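Local atomic coordinates of HTH-type transcriptional activator AmpR (Citrobacter freundii, PDB entry 3KOS), a protein that regulates transcription of the AmpC beta-lactamase gene as a DNA-binding member of the LysR family, represented here by its effector-binding domain. Residues A[12-17]-A[197-202]; A[52-55]-A[61-64]; A[32-37]-A[41-46]; A[20-25]-A[77-82]; A[140-145]-A[153-158]. All blocks are in the same frame, centred on the assembly; numbering follows the deposited sequence.

Contact 1 (A[12-17]-A[197-202]); sequences EKLKIG and REFSRW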
# COMPACT_ATOMS: atom_id res chain seq x y z
N GLU A 12 5.94 23.33 16.92
CA GLU A 12 5.46 22.32 17.84
C GLU A 12 5.34 21.02 17.06
O GLU A 12 4.76 21.00 15.98
CB GLU A 12 4.10 22.72 18.41
CG GLU A 12 4.13 24.09 19.10
CD GLU A 12 2.79 24.52 19.65
OE1 GLU A 12 1.78 23.82 19.40
OE2 GLU A 12 2.72 25.57 20.33
N LYS A 13 5.90 19.95 17.61
CA LYS A 13 5.92 18.68 16.89
C LYS A 13 4.57 17.97 16.98
O LYS A 13 3.91 18.00 18.02
CB LYS A 13 7.02 17.78 17.45
CG LYS A 13 7.22 16.50 16.65
CD LYS A 13 8.50 15.81 17.07
CE LYS A 13 8.65 14.48 16.35
NZ LYS A 13 9.89 13.78 16.81
N LEU A 14 4.16 17.35 15.87
CA LEU A 14 2.96 16.53 15.85
C LEU A 14 3.24 15.29 15.01
O LEU A 14 3.62 15.41 13.85
CB LEU A 14 1.78 17.32 15.27
CG LEU A 14 0.46 16.58 15.04
CD1 LEU A 14 -0.07 16.01 16.33
CD2 LEU A 14 -0.57 17.53 14.43
N LYS A 15 3.05 14.12 15.59
CA LYS A 15 3.38 12.87 14.90
C LYS A 15 2.11 12.07 14.66
O LYS A 15 1.38 11.72 15.59
CB LYS A 15 4.39 12.05 15.72
CG LYS A 15 5.15 11.06 14.86
CD LYS A 15 6.11 10.16 15.65
CE LYS A 15 6.77 9.16 14.69
NZ LYS A 15 7.57 8.10 15.37
N ILE A 16 1.82 11.81 13.39
CA ILE A 16 0.59 11.15 13.03
C ILE A 16 0.84 9.97 12.09
O ILE A 16 1.52 10.11 11.08
CB ILE A 16 -0.38 12.12 12.36
CG1 ILE A 16 -0.64 13.31 13.30
CG2 ILE A 16 -1.68 11.42 12.03
CD1 ILE A 16 -1.84 14.14 12.93
N GLY A 17 0.28 8.82 12.44
CA GLY A 17 0.34 7.62 11.60
C GLY A 17 -0.98 7.44 10.89
O GLY A 17 -2.02 7.27 11.53
N ARG A 197 -4.92 19.29 19.14
CA ARG A 197 -6.26 19.86 19.11
C ARG A 197 -6.45 20.66 17.83
O ARG A 197 -7.52 20.62 17.22
CB ARG A 197 -6.52 20.75 20.34
CG ARG A 197 -6.75 19.98 21.63
CD ARG A 197 -7.14 20.91 22.81
NE ARG A 197 -5.99 21.66 23.30
CZ ARG A 197 -5.13 21.20 24.20
NH1 ARG A 197 -5.32 20.00 24.72
NH2 ARG A 197 -4.10 21.93 24.59
N GLU A 198 -5.42 21.39 17.43
CA GLU A 198 -5.50 22.22 16.24
C GLU A 198 -5.61 21.39 14.97
O GLU A 198 -6.43 21.67 14.10
CB GLU A 198 -4.32 23.19 16.19
CG GLU A 198 -4.52 24.32 17.21
CD GLU A 198 -3.32 25.22 17.38
OE1 GLU A 198 -2.22 24.87 16.91
OE2 GLU A 198 -3.48 26.28 18.02
N PHE A 199 -4.77 20.36 14.86
CA PHE A 199 -4.87 19.47 13.71
C PHE A 199 -6.24 18.80 13.62
O PHE A 199 -6.84 18.74 12.55
CB PHE A 199 -3.76 18.42 13.74
CG PHE A 199 -3.82 17.46 12.59
CD1 PHE A 199 -4.54 16.29 12.70
CD2 PHE A 199 -3.20 17.76 11.38
CE1 PHE A 199 -4.62 15.40 11.63
CE2 PHE A 199 -3.28 16.88 10.31
CZ PHE A 199 -3.98 15.69 10.44
N SER A 200 -6.74 18.28 14.75
CA SER A 200 -8.05 17.62 14.76
C SER A 200 -9.16 18.56 14.35
O SER A 200 -10.05 18.19 13.58
CB SER A 200 -8.39 17.09 16.15
OG SER A 200 -7.53 16.04 16.49
N ARG A 201 -9.13 19.78 14.89
CA ARG A 201 -10.15 20.77 14.53
C ARG A 201 -10.07 21.12 13.05
O ARG A 201 -11.10 21.22 12.38
CB ARG A 201 -10.02 22.04 15.38
CG ARG A 201 -10.36 21.87 16.85
CD ARG A 201 -10.70 23.22 17.52
NE ARG A 201 -9.64 24.22 17.36
CZ ARG A 201 -8.78 24.57 18.31
NH1 ARG A 201 -8.84 24.01 19.52
NH2 ARG A 201 -7.86 25.49 18.05
N TRP A 202 -8.85 21.30 12.55
CA TRP A 202 -8.68 21.63 11.14
C TRP A 202 -9.24 20.53 10.24
O TRP A 202 -9.96 20.81 9.27
CB TRP A 202 -7.20 21.83 10.81
CG TRP A 202 -6.98 21.79 9.33
CD1 TRP A 202 -7.22 22.80 8.43
CD2 TRP A 202 -6.50 20.68 8.56
NE1 TRP A 202 -6.91 22.39 7.16
CE2 TRP A 202 -6.47 21.09 7.21
CE3 TRP A 202 -6.08 19.38 8.89
CZ2 TRP A 202 -6.04 20.25 6.18
CZ3 TRP A 202 -5.66 18.54 7.86
CH2 TRP A 202 -5.64 18.98 6.53
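Phe-199 reaches out of helix 197-202 and meets Leu-14 and Ile-16 of strand 12-17, two neighbouring side chains on the same face of the sheet. The contact starts at the root of the side chain, where Phe-199 CB lies 3.4 Å from Leu-14 CD2. One bond further, Phe-199 CG is still 3.7 Å from that methyl, which approaches the ring obliquely; Phe-199 CD2 is 4.0 Å from Leu-14 CD2. On the other rim Ile-16 takes over, with Ile-16 CD1 3.5 Å from Phe-199 CD1 and 3.3 Å from Phe-199 CE1. At the tip, Phe-199 CZ is 3.6 Å from Ile-16 CD1. Ile-16 CD1 therefore rests over a ring face, 3.5 Å from the centroid of the Phe-199 ring and 20° off the normal, a CH-pi contact displaced toward one rim. A trans chi1 (179°) carries the phenylalanine ring away from the helix; it and Ile-16 reach toward each other from opposite directions. Leu-14, by contrast, crosses the phenylalanine side chain at about a right angle. Phe-34 meets the same ring edge-to-face, while Ile-41 and Met-196 extend the apolar layer around Leu-14. At the margin the carboxylates of Glu-12 and Glu-198 come near each other without touching; Glu-198 is hydrogen-bonded to His-40. Such packing of the C-terminal helix on a central sheet is characteristic of an alpha/beta lobe of the LysR effector domain, whose fold is that of the periplasmic binding proteins.

Contact 2 (A[52-55]-A[61-64]); sequences VDPA and YTIR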
# COMPACT_ATOMS: atom_id res chain seq x y z
N VAL A 52 -1.44 -1.22 13.40
CA VAL A 52 -0.45 -0.31 13.92
C VAL A 52 -0.57 -0.24 15.44
O VAL A 52 -1.64 -0.44 16.00
CB VAL A 52 -0.64 1.10 13.32
CG1 VAL A 52 -2.00 1.66 13.69
CG2 VAL A 52 0.49 2.02 13.73
N ASP A 53 0.56 0.00 16.08
CA ASP A 53 0.64 0.12 17.52
C ASP A 53 1.15 1.51 17.83
O ASP A 53 2.36 1.76 17.76
CB ASP A 53 1.61 -0.93 18.07
CG ASP A 53 1.64 -0.96 19.58
OD1 ASP A 53 1.43 0.10 20.22
OD2 ASP A 53 1.89 -2.05 20.14
N PRO A 54 0.23 2.44 18.14
CA PRO A 54 0.61 3.84 18.35
C PRO A 54 1.69 4.01 19.42
O PRO A 54 2.62 4.79 19.24
CB PRO A 54 -0.69 4.50 18.82
CG PRO A 54 -1.77 3.59 18.45
CD PRO A 54 -1.21 2.20 18.32
N ALA A 55 1.55 3.28 20.52
CA ALA A 55 2.52 3.42 21.61
C ALA A 55 3.91 3.03 21.11
O ALA A 55 4.87 3.75 21.34
CB ALA A 55 2.11 2.56 22.81
N TYR A 61 -1.36 10.86 17.14
CA TYR A 61 -2.64 10.44 16.60
C TYR A 61 -2.46 9.29 15.62
O TYR A 61 -1.42 9.18 14.97
CB TYR A 61 -3.28 11.58 15.82
CG TYR A 61 -4.07 12.58 16.63
CD1 TYR A 61 -4.95 12.17 17.63
CD2 TYR A 61 -3.99 13.94 16.35
CE1 TYR A 61 -5.70 13.10 18.35
CE2 TYR A 61 -4.73 14.87 17.06
CZ TYR A 61 -5.58 14.44 18.05
OH TYR A 61 -6.31 15.39 18.74
N THR A 62 -3.50 8.48 15.48
CA THR A 62 -3.57 7.45 14.45
C THR A 62 -4.82 7.70 13.61
O THR A 62 -5.92 7.85 14.15
CB THR A 62 -3.71 6.06 15.09
OG1 THR A 62 -2.61 5.84 15.98
CG2 THR A 62 -3.73 4.97 14.02
N ILE A 63 -4.67 7.77 12.29
CA ILE A 63 -5.85 7.83 11.45
C ILE A 63 -6.04 6.43 10.89
O ILE A 63 -5.10 5.84 10.37
CB ILE A 63 -5.73 8.87 10.35
CG1 ILE A 63 -5.72 10.28 10.99
CG2 ILE A 63 -6.89 8.72 9.37
CD1 ILE A 63 -5.49 11.42 10.00
N ARG A 64 -7.25 5.89 11.05
CA ARG A 64 -7.48 4.48 10.78
C ARG A 64 -8.90 4.22 10.29
O ARG A 64 -9.79 5.06 10.43
CB ARG A 64 -7.24 3.68 12.06
CG ARG A 64 -8.25 3.97 13.15
CD ARG A 64 -7.62 3.80 14.53
NE ARG A 64 -6.99 2.50 14.68
CZ ARG A 64 -6.29 2.13 15.75
NH1 ARG A 64 -5.74 0.92 15.81
NH2 ARG A 64 -6.14 2.98 16.76
O HOH W 1 -3.90 0.00 17.71
O HOH W 2 -4.41 -1.27 14.19
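Val-52 and Pro-54 pack on Thr-62, and two waters join Val-52 to Arg-64, in a mixed packing and water-bridged contact between the turn leading into helix 54-57 and strand 61-66, the next strand of the central sheet. The apolar share is small: Val-52 CG1 lies 3.7 Å from Thr-62 CG2, the two side chains sliding past each other in opposite directions. Pro-54 CG makes a van der Waals approach to a hydroxyl oxygen, 3.4 Å from Thr-62 OG1, its ring set across the threonine. Rotation about the threonine CA-CB bond (chi1 -57°) also brings Thr-62 CG2 over one face of the Arg-64 guanidinium, 3.9 Å above its plane and offset toward the rim. Water 1 donates to Val-52 O (2.9 Å) and accepts from Arg-64 NH1 (2.8 Å), lying in the guanidinium plane. Water 2 accepts from Val-52 N at 3.1 Å and, weakly, from the same Arg-64 NH1. The other end of the group is held directly: Arg-64 NH2 hydrogen-bonds Thr-185 OG1, and the guanidinium forms a cation-pi contact with Trp-70. Asp-53, its side chain directed away from the strand, caps the helix through Ala-56 N. No direct hydrogen bond joins the two segments; the solvent link from the arginine to both backbone polar atoms of Val-52 is probably more adaptable, while Thr-185 and Trp-70 probably fix the orientation of the charged group.

Contact 3 (A[32-37]-A[41-46]); sequences SDFKRS and IDLHIS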
# COMPACT_ATOMS: atom_id res chain seq x y z
N SER A 32 -1.58 21.15 2.27
CA SER A 32 -1.16 22.54 2.10
C SER A 32 -2.15 23.48 2.79
O SER A 32 -1.76 24.54 3.27
CB SER A 32 -0.96 22.91 0.62
OG SER A 32 -2.20 22.95 -0.06
N ASP A 33 -3.42 23.09 2.85
CA ASP A 33 -4.40 23.88 3.59
C ASP A 33 -4.11 23.84 5.09
O ASP A 33 -4.26 24.85 5.77
CB ASP A 33 -5.83 23.40 3.33
CG ASP A 33 -6.87 24.34 3.91
OD1 ASP A 33 -6.96 25.48 3.41
OD2 ASP A 33 -7.60 23.95 4.85
N PHE A 34 -3.68 22.68 5.59
CA PHE A 34 -3.27 22.61 7.00
C PHE A 34 -2.08 23.52 7.24
O PHE A 34 -2.04 24.24 8.25
CB PHE A 34 -2.88 21.18 7.42
CG PHE A 34 -2.31 21.11 8.81
CD1 PHE A 34 -3.13 21.37 9.92
CD2 PHE A 34 -0.97 20.83 9.03
CE1 PHE A 34 -2.62 21.33 11.21
CE2 PHE A 34 -0.45 20.78 10.32
CZ PHE A 34 -1.29 21.02 11.42
N LYS A 35 -1.11 23.49 6.33
CA LYS A 35 0.08 24.33 6.46
C LYS A 35 -0.30 25.81 6.46
O LYS A 35 0.25 26.61 7.22
CB LYS A 35 1.09 24.04 5.35
N ARG A 36 -1.25 26.17 5.59
CA ARG A 36 -1.77 27.54 5.55
C ARG A 36 -2.34 27.98 6.90
O ARG A 36 -2.05 29.07 7.38
CB ARG A 36 -2.84 27.69 4.47
CG ARG A 36 -3.51 29.07 4.49
CD ARG A 36 -4.61 29.20 3.45
NE ARG A 36 -5.17 30.56 3.47
CZ ARG A 36 -6.20 30.93 4.21
NH1 ARG A 36 -6.82 30.05 5.00
NH2 ARG A 36 -6.62 32.20 4.18
N SER A 37 -3.14 27.12 7.52
CA SER A 37 -3.80 27.48 8.77
C SER A 37 -2.91 27.41 10.01
O SER A 37 -3.11 28.17 10.95
CB SER A 37 -5.05 26.62 9.01
OG SER A 37 -6.05 26.92 8.06
N ILE A 41 3.13 24.34 13.23
CA ILE A 41 3.15 22.93 13.60
C ILE A 41 4.07 22.14 12.67
O ILE A 41 3.99 22.25 11.45
CB ILE A 41 1.72 22.33 13.61
CG1 ILE A 41 0.90 22.99 14.72
CG2 ILE A 41 1.78 20.82 13.80
CD1 ILE A 41 -0.56 22.63 14.72
N ASP A 42 4.97 21.36 13.28
CA ASP A 42 5.92 20.52 12.56
C ASP A 42 5.29 19.13 12.47
O ASP A 42 5.35 18.33 13.41
CB ASP A 42 7.24 20.49 13.32
CG ASP A 42 8.26 19.52 12.72
OD1 ASP A 42 8.09 19.10 11.55
OD2 ASP A 42 9.23 19.18 13.44
N LEU A 43 4.66 18.87 11.34
CA LEU A 43 3.86 17.66 11.17
C LEU A 43 4.72 16.53 10.61
O LEU A 43 5.27 16.64 9.52
CB LEU A 43 2.69 17.95 10.23
CG LEU A 43 1.75 16.80 9.90
CD1 LEU A 43 1.18 16.22 11.18
CD2 LEU A 43 0.63 17.29 8.99
N HIS A 44 4.82 15.44 11.36
CA HIS A 44 5.55 14.25 10.93
C HIS A 44 4.55 13.17 10.55
O HIS A 44 3.92 12.57 11.41
CB HIS A 44 6.42 13.73 12.07
CG HIS A 44 7.54 14.64 12.44
ND1 HIS A 44 8.86 14.26 12.37
CD2 HIS A 44 7.54 15.93 12.87
CE1 HIS A 44 9.63 15.27 12.75
NE2 HIS A 44 8.85 16.29 13.05
N ILE A 45 4.40 12.92 9.25
CA ILE A 45 3.43 11.93 8.79
C ILE A 45 4.11 10.63 8.41
O ILE A 45 5.13 10.63 7.74
CB ILE A 45 2.68 12.44 7.56
CG1 ILE A 45 1.89 13.69 7.94
CG2 ILE A 45 1.76 11.35 7.02
CD1 ILE A 45 1.17 14.29 6.79
N SER A 46 3.53 9.52 8.86
CA SER A 46 3.97 8.20 8.42
C SER A 46 2.71 7.42 8.05
O SER A 46 1.64 7.73 8.55
CB SER A 46 4.74 7.48 9.53
OG SER A 46 3.94 7.33 10.68
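Phe-34 packs with its outer rim against Ile-41 and Leu-43 inside a beta-alpha-beta unit made of strand 12-19, helix 20-37 and strand 41-48, joining the last turns of the helix to the strand that follows after a short connection. Phe-34 CZ is 3.7 Å from Ile-41 CD1 and 3.9 Å from Ile-41 CG2; Ile-41 CG2 lies at the ring edge, near its plane, whereas Ile-41 CD1 comes in obliquely. Further round, Leu-43 CD2 sits 3.9 Å from Phe-34 CE2 and at the same distance from Phe-34 CD2, again obliquely, so one leucine methyl straddles a ring bond. The extended first torsion of Phe-34 (chi1 174°) directs the ring from the helix toward the strand, where Ile-41 crosses it at about a right angle. The ring of Trp-202 also meets that of Phe-34, as part of an aromatic cluster between helix 20-37 and the C-terminal helix. On the opposite side of the strand the chemistry changes. His-44 NE2 donates to Asp-42 OD2 over 2.9 Å, with an N-H...O angle of 156°; the acceptor lies in the imidazole plane but is met from above the carboxylate plane, 51° out of it. Farther along, Ile-45 bonds through its backbone to the second subunit and packs on Met-134 there. The helix-facing side is therefore held by dispersion and exclusion of water, while the pairing of Asp-42 with His-44 on the outer side probably restrains the imidazole and would probably make it a stronger base.

Contact 4 (A[20-25]-A[77-82]); sequences GTFAIG and YLCSAL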
# COMPACT_ATOMS: atom_id res chain seq x y z
N GLY A 20 -2.70 4.19 4.79
CA GLY A 20 -2.23 4.69 3.51
C GLY A 20 -3.35 5.13 2.59
O GLY A 20 -3.25 6.14 1.88
N THR A 21 -4.44 4.36 2.61
CA THR A 21 -5.58 4.65 1.75
C THR A 21 -6.12 6.05 2.01
O THR A 21 -6.44 6.79 1.08
CB THR A 21 -6.67 3.60 1.95
OG1 THR A 21 -6.15 2.31 1.57
CG2 THR A 21 -7.88 3.91 1.09
N PHE A 22 -6.22 6.41 3.28
CA PHE A 22 -6.68 7.76 3.66
C PHE A 22 -5.66 8.84 3.31
O PHE A 22 -6.04 9.94 2.92
CB PHE A 22 -7.01 7.82 5.14
CG PHE A 22 -7.67 9.10 5.58
CD1 PHE A 22 -6.92 10.16 6.04
CD2 PHE A 22 -9.06 9.23 5.55
CE1 PHE A 22 -7.52 11.34 6.47
CE2 PHE A 22 -9.67 10.41 5.97
CZ PHE A 22 -8.90 11.46 6.42
N ALA A 23 -4.37 8.55 3.49
CA ALA A 23 -3.34 9.51 3.15
C ALA A 23 -3.42 9.89 1.67
O ALA A 23 -3.42 11.06 1.30
CB ALA A 23 -1.95 8.94 3.49
N ILE A 24 -3.50 8.87 0.81
CA ILE A 24 -3.52 9.11 -0.63
C ILE A 24 -4.86 9.70 -1.09
O ILE A 24 -4.90 10.61 -1.92
CB ILE A 24 -3.26 7.80 -1.41
CG1 ILE A 24 -1.88 7.24 -1.08
CG2 ILE A 24 -3.39 8.03 -2.90
CD1 ILE A 24 -0.72 8.23 -1.31
N GLY A 25 -5.95 9.19 -0.54
CA GLY A 25 -7.26 9.51 -1.06
C GLY A 25 -7.90 10.75 -0.46
O GLY A 25 -8.87 11.26 -1.00
N TYR A 77 -14.75 10.81 14.74
CA TYR A 77 -15.16 10.44 13.39
C TYR A 77 -14.62 11.45 12.39
O TYR A 77 -14.69 12.66 12.62
CB TYR A 77 -16.69 10.38 13.32
CG TYR A 77 -17.30 9.99 11.98
CD1 TYR A 77 -17.60 10.95 11.03
CD2 TYR A 77 -17.61 8.66 11.70
CE1 TYR A 77 -18.17 10.60 9.82
CE2 TYR A 77 -18.20 8.31 10.49
CZ TYR A 77 -18.47 9.29 9.56
OH TYR A 77 -19.05 8.94 8.35
N LEU A 78 -14.05 10.95 11.29
CA LEU A 78 -13.54 11.83 10.25
C LEU A 78 -14.50 11.88 9.07
O LEU A 78 -15.02 12.93 8.73
CB LEU A 78 -12.15 11.40 9.77
CG LEU A 78 -11.03 11.47 10.82
CD1 LEU A 78 -9.73 10.93 10.23
CD2 LEU A 78 -10.85 12.90 11.32
N CYS A 79 -14.73 10.73 8.45
CA CYS A 79 -15.61 10.69 7.29
C CYS A 79 -16.02 9.25 6.97
O CYS A 79 -15.41 8.29 7.46
CB CYS A 79 -14.95 11.34 6.07
SG CYS A 79 -13.57 10.37 5.36
N SER A 80 -17.06 9.12 6.15
CA SER A 80 -17.57 7.80 5.80
C SER A 80 -16.64 7.10 4.81
O SER A 80 -15.77 7.73 4.20
CB SER A 80 -18.98 7.92 5.22
OG SER A 80 -18.98 8.77 4.09
N ALA A 81 -16.85 5.79 4.64
CA ALA A 81 -16.01 4.97 3.79
C ALA A 81 -16.84 3.91 3.08
O ALA A 81 -16.45 2.74 3.01
CB ALA A 81 -14.89 4.33 4.63
N LEU A 82 -17.98 4.33 2.54
CA LEU A 82 -18.87 3.42 1.84
C LEU A 82 -18.16 2.69 0.71
O LEU A 82 -17.44 3.30 -0.09
CB LEU A 82 -20.08 4.17 1.28
CG LEU A 82 -20.92 4.90 2.34
CD1 LEU A 82 -22.17 5.48 1.71
CD2 LEU A 82 -21.28 3.94 3.46
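Leu-78 and Cys-79 both face Tyr-182 in a classic beta bulge, and the helical psi of Leu-78 (-61°) in an otherwise extended strand lets both neighbouring side chains turn toward Phe-22, in the first turn of helix 20-37. The trans rotamer of Phe-22 (chi1 -172°) carries the ring away from the helix toward the bulge. Leu-78 CD1 then lies 3.9 Å from Phe-22 CZ, approaching obliquely, with the two side chains crossing at about a right angle. One position along the ring, Phe-22 CE2 is 3.9 Å from Cys-79 SG. This is a sulfur-aromatic contact at the ring edge: Cys-79 SG lies 5.3 Å from the centroid of the Phe-22 ring and 86° off the normal, hence practically in the aromatic plane. Ile-63 packs on both Phe-22 and Leu-78, and the ring of Tyr-182 also meets that of Phe-22. The helix turn bearing Phe-22 is regular at its start, Ile-24 N bonding Gly-20 O at 2.9 Å, and widens to a pi-type turn near Gly-25. Beside the phenylalanine, Thr-21 holds a sulfonate oxygen of a bound buffer molecule, consistent with a ligand cleft at this helix start, as in periplasmic-binding-protein folds; Ile-24 packs on Thr-141 of the second subunit. No hydrogen bond crosses between helix and strand, so shape and dispersion hold them, probably helped by an in-plane sulfur that can set its electron density against the slightly positive ring hydrogens.

Contact 5 (A[140-145]-A[153-158]); sequences VTMLEA and AIAPVR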
# COMPACT_ATOMS: atom_id res chain seq x y z
N VAL A 140 -5.02 0.58 -1.24
CA VAL A 140 -4.19 1.22 -2.25
C VAL A 140 -3.61 0.13 -3.15
O VAL A 140 -3.68 0.20 -4.38
CB VAL A 140 -3.04 2.04 -1.63
CG1 VAL A 140 -2.14 2.58 -2.72
CG2 VAL A 140 -3.62 3.20 -0.80
N THR A 141 -3.03 -0.88 -2.51
CA THR A 141 -2.46 -2.02 -3.24
C THR A 141 -3.56 -2.77 -4.00
O THR A 141 -3.38 -3.16 -5.16
CB THR A 141 -1.76 -2.97 -2.26
OG1 THR A 141 -0.74 -2.24 -1.56
CG2 THR A 141 -1.12 -4.16 -3.01
N MSE A 142 -4.70 -2.97 -3.36
CA MSE A 142 -5.81 -3.66 -4.02
C MSE A 142 -6.21 -2.97 -5.33
O MSE A 142 -6.48 -3.63 -6.33
CB MSE A 142 -7.03 -3.72 -3.09
CG MSE A 142 -8.19 -4.42 -3.72
SE MSE A 142 -9.84 -4.17 -2.66
CE MSE A 142 -9.24 -4.85 -0.93
N LEU A 143 -6.27 -1.64 -5.31
CA LEU A 143 -6.72 -0.89 -6.49
C LEU A 143 -5.67 -0.85 -7.60
O LEU A 143 -6.00 -0.68 -8.77
CB LEU A 143 -7.18 0.53 -6.13
CG LEU A 143 -8.68 0.68 -5.87
CD1 LEU A 143 -9.49 0.47 -7.15
CD2 LEU A 143 -9.16 -0.29 -4.78
N GLU A 144 -4.40 -1.01 -7.23
CA GLU A 144 -3.37 -1.20 -8.23
C GLU A 144 -3.62 -2.51 -8.96
O GLU A 144 -3.55 -2.57 -10.19
CB GLU A 144 -1.96 -1.17 -7.62
CG GLU A 144 -1.53 0.21 -7.16
CD GLU A 144 -1.53 1.22 -8.30
OE1 GLU A 144 -2.28 2.22 -8.22
OE2 GLU A 144 -0.78 1.01 -9.28
N ALA A 145 -3.91 -3.56 -8.20
CA ALA A 145 -4.20 -4.86 -8.81
C ALA A 145 -5.46 -4.79 -9.67
O ALA A 145 -5.51 -5.37 -10.76
CB ALA A 145 -4.36 -5.93 -7.73
N ALA A 153 -12.37 -5.36 -7.40
CA ALA A 153 -12.09 -4.96 -6.03
C ALA A 153 -13.36 -4.46 -5.35
O ALA A 153 -14.35 -4.15 -6.01
CB ALA A 153 -11.06 -3.85 -6.02
N ILE A 154 -13.34 -4.40 -4.03
CA ILE A 154 -14.38 -3.69 -3.31
C ILE A 154 -13.68 -2.85 -2.25
O ILE A 154 -12.90 -3.37 -1.44
CB ILE A 154 -15.47 -4.64 -2.73
CG1 ILE A 154 -16.61 -3.83 -2.09
CG2 ILE A 154 -14.85 -5.64 -1.75
CD1 ILE A 154 -17.84 -4.68 -1.74
N ALA A 155 -13.94 -1.54 -2.27
CA ALA A 155 -13.18 -0.61 -1.45
C ALA A 155 -13.92 0.70 -1.27
O ALA A 155 -14.93 0.95 -1.94
CB ALA A 155 -11.80 -0.37 -2.09
N PRO A 156 -13.45 1.55 -0.34
CA PRO A 156 -14.12 2.84 -0.12
C PRO A 156 -14.00 3.75 -1.34
O PRO A 156 -12.92 4.26 -1.65
CB PRO A 156 -13.36 3.43 1.06
CG PRO A 156 -12.86 2.24 1.81
CD PRO A 156 -12.45 1.27 0.71
N VAL A 157 -15.12 3.99 -2.01
CA VAL A 157 -15.08 4.65 -3.31
C VAL A 157 -14.52 6.07 -3.22
O VAL A 157 -13.81 6.51 -4.13
CB VAL A 157 -16.47 4.67 -3.99
CG1 VAL A 157 -17.03 3.25 -4.09
CG2 VAL A 157 -17.43 5.53 -3.22
N ARG A 158 -14.86 6.78 -2.15
CA ARG A 158 -14.43 8.18 -2.01
C ARG A 158 -12.92 8.32 -1.81
O ARG A 158 -12.38 9.44 -1.88
CB ARG A 158 -15.19 8.88 -0.88
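Met-142, modelled as selenomethionine, extends toward Ala-153 through a fully staggered trans chi1 (180°) and then bends at its last torsion (chi3 -56°), which turns the terminal methyl to run alongside the strand. Leu-143, next on the helix, has a chi1 of -94°, away from the usual staggered values, and although its CB leaves the helix to one side this swings the isobutyl end over to Ala-155. Met-142 makes the closer approach: Met-142 CG is 3.7 Å and Met-142 SE 3.6 Å from Ala-153 CB. The selenium, Met-142 SE, also lies 3.4 Å from Ile-154 O, with Met-142 CE at 4.0 Å from the same oxygen, so the end of the chain lies beside the carbonyl oxygen of Ile-154 as well as on the alanine methyl. Leu-143 CD2 is 3.8 Å from Ala-155 CB and 4.2 Å from Ala-153 CB, bridging the two small residues. Here helix 139-147 covers the outermost strand of the mixed sheet, 153-156, in the second lobe of this periplasmic-binding-protein-like domain; the segment axes approach to 8.7 Å, a close helix-on-strand packing consistent with the small alanines at both inward positions. Ile-154 points its side chain away from the helix, onto Trp-115 and Trp-118 of helix 114-121, so the strand is layered between helices. Behind Met-142, Phe-136 touches its side chain and that of Ala-145. The far side of helix 139-147 faces the second subunit, where Ala-145 packs on Phe-28 of that chain.

The five contacts lie along connected strands that run from one lobe into the other. Contacts 1 and 3, with centres about 8 Å apart, share a hydrophobic core at one end, where strands 12-19 and 41-48 pair. Contact 2 lies about 13 Å from contact 1, on neighbouring strand 61-66, and touches contact 4 through Ile-63. Contact 4 is about 12 Å from contact 5 in the second lobe, strand 73-86 pairing with 153-156; contacts 1 and 5 are farthest apart, about 27 Å between centres. Along the chain, contacts 3, 2 and 5 close locally in that order, contact 4 spans the first two, and contact 1 encloses everything. Contacts 3, 4 and 5 also touch the second subunit, so these parts of the fold lie beside the subunit interface.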